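PDB 3LWS: aromatic amino acid beta-eliminating lyase/threonine aldolase from Exiguobacterium sibiricum, which belongs to the beta-eliminating lyase family and has the alpha/beta fold of the pyridoxal-phosphate-dependent aminotransferase clan. Local coordinates for residues F52-M62 with A194-F204; W82-Y93 with L133-L141. One frame throughout, in Å; residues are numbered along the deposited sequence.

How the contacts relate
From the N terminus, the chain first supplies helix 49-60; segment 52-62, its last turns and the two residues that follow, meets its partner 194-204 more than 130 residues later. Within that span contact 2 opens and closes: helix 71-86 turns into strand 90-93, and 133-141 comes back to pair with it. Contact 2 therefore lies wholly within the larger loop of contact 1. Contact 1 seats a helix on strand 199-203, whereas contact 2 joins strands 90-93 and 138-142 of the same sheet; strand 171-176 lies between strands 199-203 and 138-142. The contacts also meet directly: Trp82 NE1 lies 2.7 Å from Ser199 OG, a probable hydrogen bond, and the Phe197 ring packs on Leu141.

Contact 1: F52-M62 with A194-F204; sequences FEQKFADVLGM and AGLFDSIYISF
Phe52 and Phe56, one turn apart on a helix, close around Phe204 in an aromatic cluster that anchors the helix to the central sheet of this alpha/beta fold. Phe204 is the middle ring. Its edge points into the face of Phe56, with centroids 5.2 Å apart and planes at 78°, and Phe204 CZ sits over the centre of the Phe56 ring. One of its own faces receives the edge of Phe52 in an offset edge-to-face pair, where Phe52 CZ comes within 3.5 Å of Phe204 CZ. Phe52 CG stands anti to the backbone N (chi1 -175°), which directs its ring at Phe204. Flat, apolar rings suit this buried corner, which helix 241-254 also lines through Ile244 and Ala247.

Farther along, the helix lies over strand 199-203, their axes 10.8 Å apart at the closest. Ile200 and Ile202 face the helix, while Ser199 and Tyr201 point away from it. Beta-branched isoleucines fit an extended strand and still offer a long arm: Ile202 CD1 meets Leu60 CD1 tip to tip at 3.8 Å, and Ile202 CD1 also lies 3.9 Å from Phe56 CD1.

The other end is nearer solvent. A Schellman motif stops the helix, with Met62 N bonded to Ala57 O and a weak bond from Gly61 N to Asp58 O; exposed Gly61 takes the positive phi with no side chain to hinder it. Met62, present as selenomethionine, is only partly exposed and folds back beside Ala194 and exposed Gly195. No hydrogen bond crosses the contact. The flexible chain bends twice, at chi2 and chi3, to lie across Ile200, although Met62 CE comes so close to Ile200 CD1 that its exact position is doubtful; nearer the backbone, Met62 CG lies 3.6 Å from Ile200 CD1.

Contact 2: W82-Y93 with L133-L141; sequences WSDETDNRTVAY and LPDIACLLL
Asn88 grips the segment 133-141 by its side-chain amide: ND2 donates to Asp135 O at 2.8 Å, with an N-H...O angle of 155°. The carbonyl oxygen lies near the plane of the amide, yet the donor stands well above the carbonyl's own plane, 64° out of it. The other end of the same amide is used locally, OD1 accepting from Thr90 N at 2.9 Å in an Asx turn. Asparagine, donor and acceptor in one short group, suits this link between helix and strand. Its backbone O is satisfied as well, by Ser83 OG at 2.7 Å.

Beyond the turn, Ala137 N, just ahead of its strand, donates to Thr90 O at 3.0 Å, and strands 90-93 and 138-141 then run parallel. Ala92 uses both its backbone groups, its N reaching Cys138 O at 2.9 Å and its O taking Leu140 N at the same length. Cys138 N, by contrast, is buried with no partner in the model.

Small side chains allow close packing here. Ala137 CB rests against Ser83 CA at 3.6 Å, and the methyl of Ala92 touches Ile136 CD1 and Leu133 CD1. Cys138 SG approaches Trp82 CD1 obliquely at 4.0 Å, a sulfur-aromatic contact.

Val91 turns its backbone bonds the other way, to Glu114 and Ile116 of strand 114-117, so strand 90-93 is flanked by 114-117 and 138-142. Leu139 and Leu140 pack on strand 171-176, while Leu79 of helix 71-86 meets Val91 and Cys138 on one face of the sheet.

Contact 1: F52-M62 with A194-F204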
# COMPACT_ATOMS: atom_id res chain seq x y z
N PHE A 52 -12.92 -11.89 0.03
CA PHE A 52 -12.27 -11.62 -1.26
C PHE A 52 -11.16 -12.62 -1.52
O PHE A 52 -11.03 -13.13 -2.64
CB PHE A 52 -11.74 -10.18 -1.32
CG PHE A 52 -11.17 -9.79 -2.65
CD1 PHE A 52 -9.83 -10.02 -2.95
CD2 PHE A 52 -11.96 -9.18 -3.60
CE1 PHE A 52 -9.30 -9.67 -4.16
CE2 PHE A 52 -11.42 -8.80 -4.82
CZ PHE A 52 -10.09 -9.05 -5.11
N GLU A 53 -10.37 -12.89 -0.49
CA GLU A 53 -9.27 -13.80 -0.60
C GLU A 53 -9.80 -15.21 -0.92
O GLU A 53 -9.30 -15.86 -1.81
CB GLU A 53 -8.41 -13.74 0.66
CG GLU A 53 -7.51 -12.49 0.76
CD GLU A 53 -6.58 -12.46 2.00
OE1 GLU A 53 -6.74 -13.28 2.95
OE2 GLU A 53 -5.66 -11.62 2.00
N GLN A 54 -10.85 -15.66 -0.23
CA GLN A 54 -11.44 -17.02 -0.51
C GLN A 54 -11.98 -17.12 -1.93
O GLN A 54 -11.75 -18.10 -2.64
CB GLN A 54 -12.56 -17.31 0.49
CG GLN A 54 -12.07 -17.36 1.94
CD GLN A 54 -13.22 -17.36 2.97
OE1 GLN A 54 -14.40 -17.17 2.63
NE2 GLN A 54 -12.87 -17.59 4.25
N LYS A 55 -12.71 -16.08 -2.34
CA LYS A 55 -13.22 -15.94 -3.69
C LYS A 55 -12.16 -16.21 -4.74
O LYS A 55 -12.34 -17.05 -5.63
CB LYS A 55 -13.82 -14.53 -3.88
CG LYS A 55 -14.33 -14.25 -5.29
CD LYS A 55 -15.10 -12.96 -5.34
CE LYS A 55 -15.69 -12.75 -6.72
NZ LYS A 55 -16.51 -11.52 -6.85
N PHE A 56 -11.04 -15.49 -4.63
CA PHE A 56 -9.98 -15.64 -5.57
C PHE A 56 -9.07 -16.83 -5.30
O PHE A 56 -8.47 -17.31 -6.23
CB PHE A 56 -9.24 -14.32 -5.76
CG PHE A 56 -10.02 -13.37 -6.59
CD1 PHE A 56 -10.00 -13.47 -7.94
CD2 PHE A 56 -10.92 -12.50 -6.00
CE1 PHE A 56 -10.78 -12.64 -8.72
CE2 PHE A 56 -11.72 -11.68 -6.75
CZ PHE A 56 -11.65 -11.75 -8.11
N ALA A 57 -9.01 -17.36 -4.09
CA ALA A 57 -8.42 -18.71 -3.98
C ALA A 57 -9.22 -19.69 -4.88
O ALA A 57 -8.66 -20.45 -5.62
CB ALA A 57 -8.38 -19.19 -2.55
N ASP A 58 -10.54 -19.58 -4.84
CA ASP A 58 -11.42 -20.42 -5.65
C ASP A 58 -11.27 -20.17 -7.13
O ASP A 58 -11.21 -21.11 -7.89
CB ASP A 58 -12.89 -20.16 -5.30
CG ASP A 58 -13.31 -20.78 -4.00
OD1 ASP A 58 -12.56 -21.61 -3.42
OD2 ASP A 58 -14.44 -20.45 -3.56
N VAL A 59 -11.20 -18.90 -7.53
CA VAL A 59 -11.12 -18.57 -8.95
C VAL A 59 -9.84 -19.12 -9.55
O VAL A 59 -9.84 -19.61 -10.68
CB VAL A 59 -11.16 -17.05 -9.23
CG1 VAL A 59 -10.76 -16.78 -10.67
CG2 VAL A 59 -12.53 -16.50 -8.90
N LEU A 60 -8.77 -19.08 -8.79
CA LEU A 60 -7.50 -19.63 -9.27
C LEU A 60 -7.32 -21.10 -8.89
O LEU A 60 -6.37 -21.70 -9.30
CB LEU A 60 -6.34 -18.79 -8.75
CG LEU A 60 -6.39 -17.31 -9.19
CD1 LEU A 60 -5.37 -16.45 -8.44
CD2 LEU A 60 -6.18 -17.18 -10.70
N GLY A 61 -8.23 -21.68 -8.11
CA GLY A 61 -8.13 -23.11 -7.72
C GLY A 61 -6.95 -23.42 -6.83
O GLY A 61 -6.34 -24.47 -6.96
N MSE A 62 -6.63 -22.51 -5.91
CA MSE A 62 -5.52 -22.65 -4.97
C MSE A 62 -6.09 -22.74 -3.55
O MSE A 62 -7.20 -22.25 -3.30
CB MSE A 62 -4.59 -21.43 -5.02
CG MSE A 62 -3.85 -21.24 -6.38
SE MSE A 62 -2.46 -22.56 -6.72
CE MSE A 62 -3.00 -22.82 -8.57
N ALA A 194 -3.92 -21.39 -14.02
CA ALA A 194 -3.30 -21.32 -12.68
C ALA A 194 -2.91 -22.67 -12.08
O ALA A 194 -1.95 -22.73 -11.30
CB ALA A 194 -4.18 -20.60 -11.73
N GLY A 195 -3.65 -23.73 -12.42
CA GLY A 195 -3.39 -25.09 -11.94
C GLY A 195 -2.05 -25.69 -12.30
O GLY A 195 -1.59 -26.61 -11.64
N LEU A 196 -1.40 -25.16 -13.34
CA LEU A 196 -0.08 -25.61 -13.78
C LEU A 196 1.10 -25.05 -12.97
O LEU A 196 2.25 -25.46 -13.17
CB LEU A 196 0.09 -25.25 -15.25
CG LEU A 196 -0.89 -25.82 -16.28
CD1 LEU A 196 -0.42 -25.52 -17.70
CD2 LEU A 196 -1.13 -27.29 -16.12
N PHE A 197 0.82 -24.09 -12.09
CA PHE A 197 1.80 -23.36 -11.33
C PHE A 197 1.67 -23.60 -9.83
O PHE A 197 0.60 -23.92 -9.31
CB PHE A 197 1.62 -21.86 -11.61
CG PHE A 197 1.93 -21.46 -13.02
CD1 PHE A 197 0.99 -21.62 -14.03
CD2 PHE A 197 3.19 -20.97 -13.35
CE1 PHE A 197 1.29 -21.25 -15.33
CE2 PHE A 197 3.49 -20.59 -14.65
CZ PHE A 197 2.55 -20.74 -15.65
N ASP A 198 2.78 -23.40 -9.14
CA ASP A 198 2.81 -23.51 -7.69
C ASP A 198 2.16 -22.29 -7.00
O ASP A 198 1.42 -22.42 -6.01
CB ASP A 198 4.26 -23.75 -7.24
CG ASP A 198 4.81 -25.04 -7.80
OD1 ASP A 198 4.36 -26.06 -7.31
OD2 ASP A 198 5.61 -25.05 -8.76
N SER A 199 2.40 -21.11 -7.57
CA SER A 199 1.90 -19.87 -7.05
C SER A 199 1.49 -18.91 -8.21
O SER A 199 1.95 -19.07 -9.33
CB SER A 199 2.96 -19.23 -6.12
OG SER A 199 4.24 -19.16 -6.75
N ILE A 200 0.64 -17.95 -7.92
CA ILE A 200 0.12 -17.05 -8.94
C ILE A 200 -0.09 -15.66 -8.39
O ILE A 200 -0.55 -15.49 -7.28
CB ILE A 200 -1.25 -17.52 -9.52
CG1 ILE A 200 -1.19 -18.99 -9.96
CG2 ILE A 200 -1.67 -16.60 -10.74
CD1 ILE A 200 -1.45 -20.02 -8.81
N TYR A 201 0.25 -14.67 -9.19
CA TYR A 201 -0.02 -13.29 -8.92
C TYR A 201 -0.99 -12.85 -9.98
O TYR A 201 -0.79 -13.16 -11.16
CB TYR A 201 1.26 -12.45 -9.03
CG TYR A 201 1.06 -11.03 -9.56
CD1 TYR A 201 0.22 -10.12 -8.92
CD2 TYR A 201 1.76 -10.58 -10.65
CE1 TYR A 201 0.03 -8.87 -9.41
CE2 TYR A 201 1.59 -9.29 -11.14
CZ TYR A 201 0.73 -8.45 -10.52
OH TYR A 201 0.59 -7.16 -11.01
N ILE A 202 -2.01 -12.11 -9.55
CA ILE A 202 -2.93 -11.45 -10.44
C ILE A 202 -3.12 -10.04 -9.98
O ILE A 202 -2.99 -9.73 -8.78
CB ILE A 202 -4.32 -12.17 -10.59
CG1 ILE A 202 -4.97 -12.46 -9.25
CG2 ILE A 202 -4.19 -13.43 -11.41
CD1 ILE A 202 -6.42 -12.94 -9.38
N SER A 203 -3.45 -9.19 -10.94
CA SER A 203 -3.59 -7.78 -10.72
C SER A 203 -5.03 -7.34 -10.94
O SER A 203 -5.70 -7.85 -11.80
CB SER A 203 -2.72 -7.01 -11.70
OG SER A 203 -2.86 -5.59 -11.56
N PHE A 204 -5.43 -6.28 -10.24
CA PHE A 204 -6.74 -5.69 -10.44
C PHE A 204 -6.78 -4.35 -11.13
O PHE A 204 -7.86 -3.73 -11.21
CB PHE A 204 -7.46 -5.68 -9.10
CG PHE A 204 -7.69 -7.04 -8.62
CD1 PHE A 204 -8.71 -7.79 -9.17
CD2 PHE A 204 -6.84 -7.62 -7.74
CE1 PHE A 204 -8.93 -9.07 -8.78
CE2 PHE A 204 -7.03 -8.91 -7.36
CZ PHE A 204 -8.08 -9.65 -7.90

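Contact 2: W82-Y93 with L133-L141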
# COMPACT_ATOMS: atom_id res chain seq x y z
N TRP A 82 9.72 -19.31 -1.92
CA TRP A 82 10.25 -20.47 -2.63
C TRP A 82 11.77 -20.61 -2.51
O TRP A 82 12.25 -21.71 -2.33
CB TRP A 82 9.85 -20.51 -4.11
CG TRP A 82 8.35 -20.55 -4.37
CD1 TRP A 82 7.67 -19.73 -5.24
CD2 TRP A 82 7.35 -21.44 -3.80
NE1 TRP A 82 6.34 -20.05 -5.25
CE2 TRP A 82 6.12 -21.11 -4.40
CE3 TRP A 82 7.40 -22.50 -2.88
CZ2 TRP A 82 4.92 -21.76 -4.05
CZ3 TRP A 82 6.22 -23.15 -2.56
CH2 TRP A 82 4.99 -22.77 -3.13
N SER A 83 12.51 -19.52 -2.57
CA SER A 83 13.94 -19.57 -2.37
C SER A 83 14.24 -20.18 -0.99
O SER A 83 15.05 -21.10 -0.88
CB SER A 83 14.55 -18.18 -2.46
OG SER A 83 15.91 -18.18 -2.08
N ASP A 84 13.55 -19.69 0.05
CA ASP A 84 13.70 -20.23 1.42
C ASP A 84 13.31 -21.72 1.50
O ASP A 84 13.99 -22.50 2.12
CB ASP A 84 12.85 -19.44 2.43
CG ASP A 84 13.47 -18.11 2.84
OD1 ASP A 84 14.61 -17.74 2.45
OD2 ASP A 84 12.79 -17.39 3.59
N GLU A 85 12.21 -22.11 0.87
CA GLU A 85 11.77 -23.49 0.93
C GLU A 85 12.77 -24.45 0.26
O GLU A 85 12.91 -25.59 0.70
CB GLU A 85 10.41 -23.62 0.27
CG GLU A 85 9.89 -25.02 0.20
CD GLU A 85 8.43 -25.04 -0.09
OE1 GLU A 85 7.66 -24.45 0.71
OE2 GLU A 85 8.05 -25.63 -1.11
N THR A 86 13.44 -24.00 -0.79
CA THR A 86 14.35 -24.86 -1.56
C THR A 86 15.81 -24.70 -1.21
O THR A 86 16.65 -25.32 -1.86
CB THR A 86 14.27 -24.53 -3.07
OG1 THR A 86 14.58 -23.14 -3.25
CG2 THR A 86 12.87 -24.87 -3.64
N ASP A 87 16.13 -23.82 -0.26
CA ASP A 87 17.51 -23.48 0.09
C ASP A 87 18.34 -23.12 -1.15
O ASP A 87 19.50 -23.50 -1.26
CB ASP A 87 18.19 -24.62 0.85
CG ASP A 87 17.33 -25.19 2.01
OD1 ASP A 87 16.96 -24.43 2.92
OD2 ASP A 87 17.07 -26.41 2.00
N ASN A 88 17.72 -22.43 -2.10
CA ASN A 88 18.37 -22.05 -3.33
C ASN A 88 18.09 -20.56 -3.55
O ASN A 88 16.93 -20.14 -3.61
CB ASN A 88 17.88 -22.93 -4.50
CG ASN A 88 18.66 -22.71 -5.79
OD1 ASN A 88 18.86 -21.58 -6.24
ND2 ASN A 88 19.07 -23.80 -6.43
N ARG A 89 19.16 -19.79 -3.62
CA ARG A 89 19.07 -18.34 -3.77
C ARG A 89 19.06 -17.85 -5.22
O ARG A 89 19.33 -16.68 -5.45
CB ARG A 89 20.19 -17.68 -3.00
CG ARG A 89 20.05 -17.92 -1.50
CD ARG A 89 21.11 -17.25 -0.73
NE ARG A 89 20.70 -17.11 0.65
CZ ARG A 89 21.29 -16.30 1.52
NH1 ARG A 89 22.33 -15.59 1.15
NH2 ARG A 89 20.84 -16.21 2.76
N THR A 90 18.76 -18.71 -6.17
CA THR A 90 18.75 -18.29 -7.57
C THR A 90 17.36 -18.52 -8.17
O THR A 90 16.77 -19.57 -7.96
CB THR A 90 19.83 -19.03 -8.41
OG1 THR A 90 21.12 -18.70 -7.90
CG2 THR A 90 19.74 -18.64 -9.90
N VAL A 91 16.86 -17.53 -8.89
CA VAL A 91 15.58 -17.63 -9.59
C VAL A 91 15.84 -17.33 -11.08
O VAL A 91 16.84 -16.69 -11.43
CB VAL A 91 14.53 -16.68 -8.98
CG1 VAL A 91 14.33 -16.98 -7.48
CG2 VAL A 91 14.90 -15.23 -9.22
N ALA A 92 14.98 -17.82 -11.95
CA ALA A 92 15.10 -17.54 -13.35
C ALA A 92 13.79 -16.99 -13.95
O ALA A 92 12.65 -17.35 -13.56
CB ALA A 92 15.59 -18.79 -14.10
N TYR A 93 13.96 -16.10 -14.92
CA TYR A 93 12.86 -15.51 -15.65
C TYR A 93 13.36 -14.81 -16.92
O TYR A 93 14.56 -14.79 -17.20
CB TYR A 93 12.06 -14.54 -14.75
CG TYR A 93 12.83 -13.51 -13.93
CD1 TYR A 93 13.76 -12.69 -14.52
CD2 TYR A 93 12.56 -13.33 -12.58
CE1 TYR A 93 14.46 -11.72 -13.77
CE2 TYR A 93 13.22 -12.32 -11.84
CZ TYR A 93 14.18 -11.54 -12.47
OH TYR A 93 14.87 -10.57 -11.81
N LEU A 133 18.48 -24.97 -17.74
CA LEU A 133 18.68 -24.33 -16.43
C LEU A 133 19.27 -25.31 -15.43
O LEU A 133 18.93 -26.47 -15.48
CB LEU A 133 17.38 -23.76 -15.85
CG LEU A 133 16.80 -22.50 -16.56
CD1 LEU A 133 15.47 -22.12 -15.92
CD2 LEU A 133 17.77 -21.31 -16.55
N PRO A 134 20.17 -24.82 -14.54
CA PRO A 134 20.69 -25.58 -13.42
C PRO A 134 19.66 -25.58 -12.27
O PRO A 134 18.53 -25.09 -12.44
CB PRO A 134 21.93 -24.78 -13.02
CG PRO A 134 21.53 -23.37 -13.26
CD PRO A 134 20.72 -23.45 -14.54
N ASP A 135 20.04 -26.20 -11.15
CA ASP A 135 19.21 -26.26 -9.94
C ASP A 135 18.95 -24.82 -9.49
O ASP A 135 19.87 -24.08 -9.15
CB ASP A 135 19.88 -27.07 -8.81
CG ASP A 135 19.69 -28.60 -8.94
OD1 ASP A 135 18.79 -29.07 -9.69
OD2 ASP A 135 20.42 -29.34 -8.25
N ILE A 136 17.68 -24.43 -9.54
CA ILE A 136 17.23 -23.10 -9.08
C ILE A 136 16.02 -23.28 -8.17
O ILE A 136 15.41 -24.34 -8.18
CB ILE A 136 16.90 -22.15 -10.28
CG1 ILE A 136 15.76 -22.72 -11.13
CG2 ILE A 136 18.12 -21.96 -11.15
CD1 ILE A 136 15.18 -21.76 -12.16
N ALA A 137 15.68 -22.26 -7.39
CA ALA A 137 14.46 -22.25 -6.54
C ALA A 137 13.17 -22.12 -7.35
O ALA A 137 12.20 -22.86 -7.12
CB ALA A 137 14.53 -21.11 -5.52
N CYS A 138 13.14 -21.15 -8.27
CA CYS A 138 11.89 -20.77 -8.94
C CYS A 138 12.08 -20.31 -10.38
O CYS A 138 13.00 -19.53 -10.63
CB CYS A 138 11.26 -19.65 -8.18
SG CYS A 138 9.60 -19.26 -8.76
N LEU A 139 11.27 -20.83 -11.30
CA LEU A 139 11.10 -20.24 -12.64
C LEU A 139 9.80 -19.40 -12.59
O LEU A 139 8.77 -19.89 -12.13
CB LEU A 139 10.99 -21.31 -13.71
CG LEU A 139 10.63 -20.92 -15.15
CD1 LEU A 139 11.68 -19.99 -15.75
CD2 LEU A 139 10.49 -22.15 -15.99
N LEU A 140 9.89 -18.13 -13.01
CA LEU A 140 8.76 -17.21 -13.14
C LEU A 140 8.44 -17.09 -14.64
O LEU A 140 9.32 -16.81 -15.45
CB LEU A 140 9.08 -15.80 -12.54
CG LEU A 140 8.04 -14.68 -12.67
CD1 LEU A 140 8.08 -13.67 -11.52
CD2 LEU A 140 8.11 -13.88 -14.04
N LEU A 141 7.19 -17.37 -15.00
CA LEU A 141 6.67 -17.09 -16.32
C LEU A 141 5.68 -15.95 -16.20
O LEU A 141 4.98 -15.85 -15.20
CB LEU A 141 5.97 -18.28 -16.91
CG LEU A 141 6.83 -19.51 -17.17
CD1 LEU A 141 5.95 -20.67 -17.57
CD2 LEU A 141 7.88 -19.18 -18.23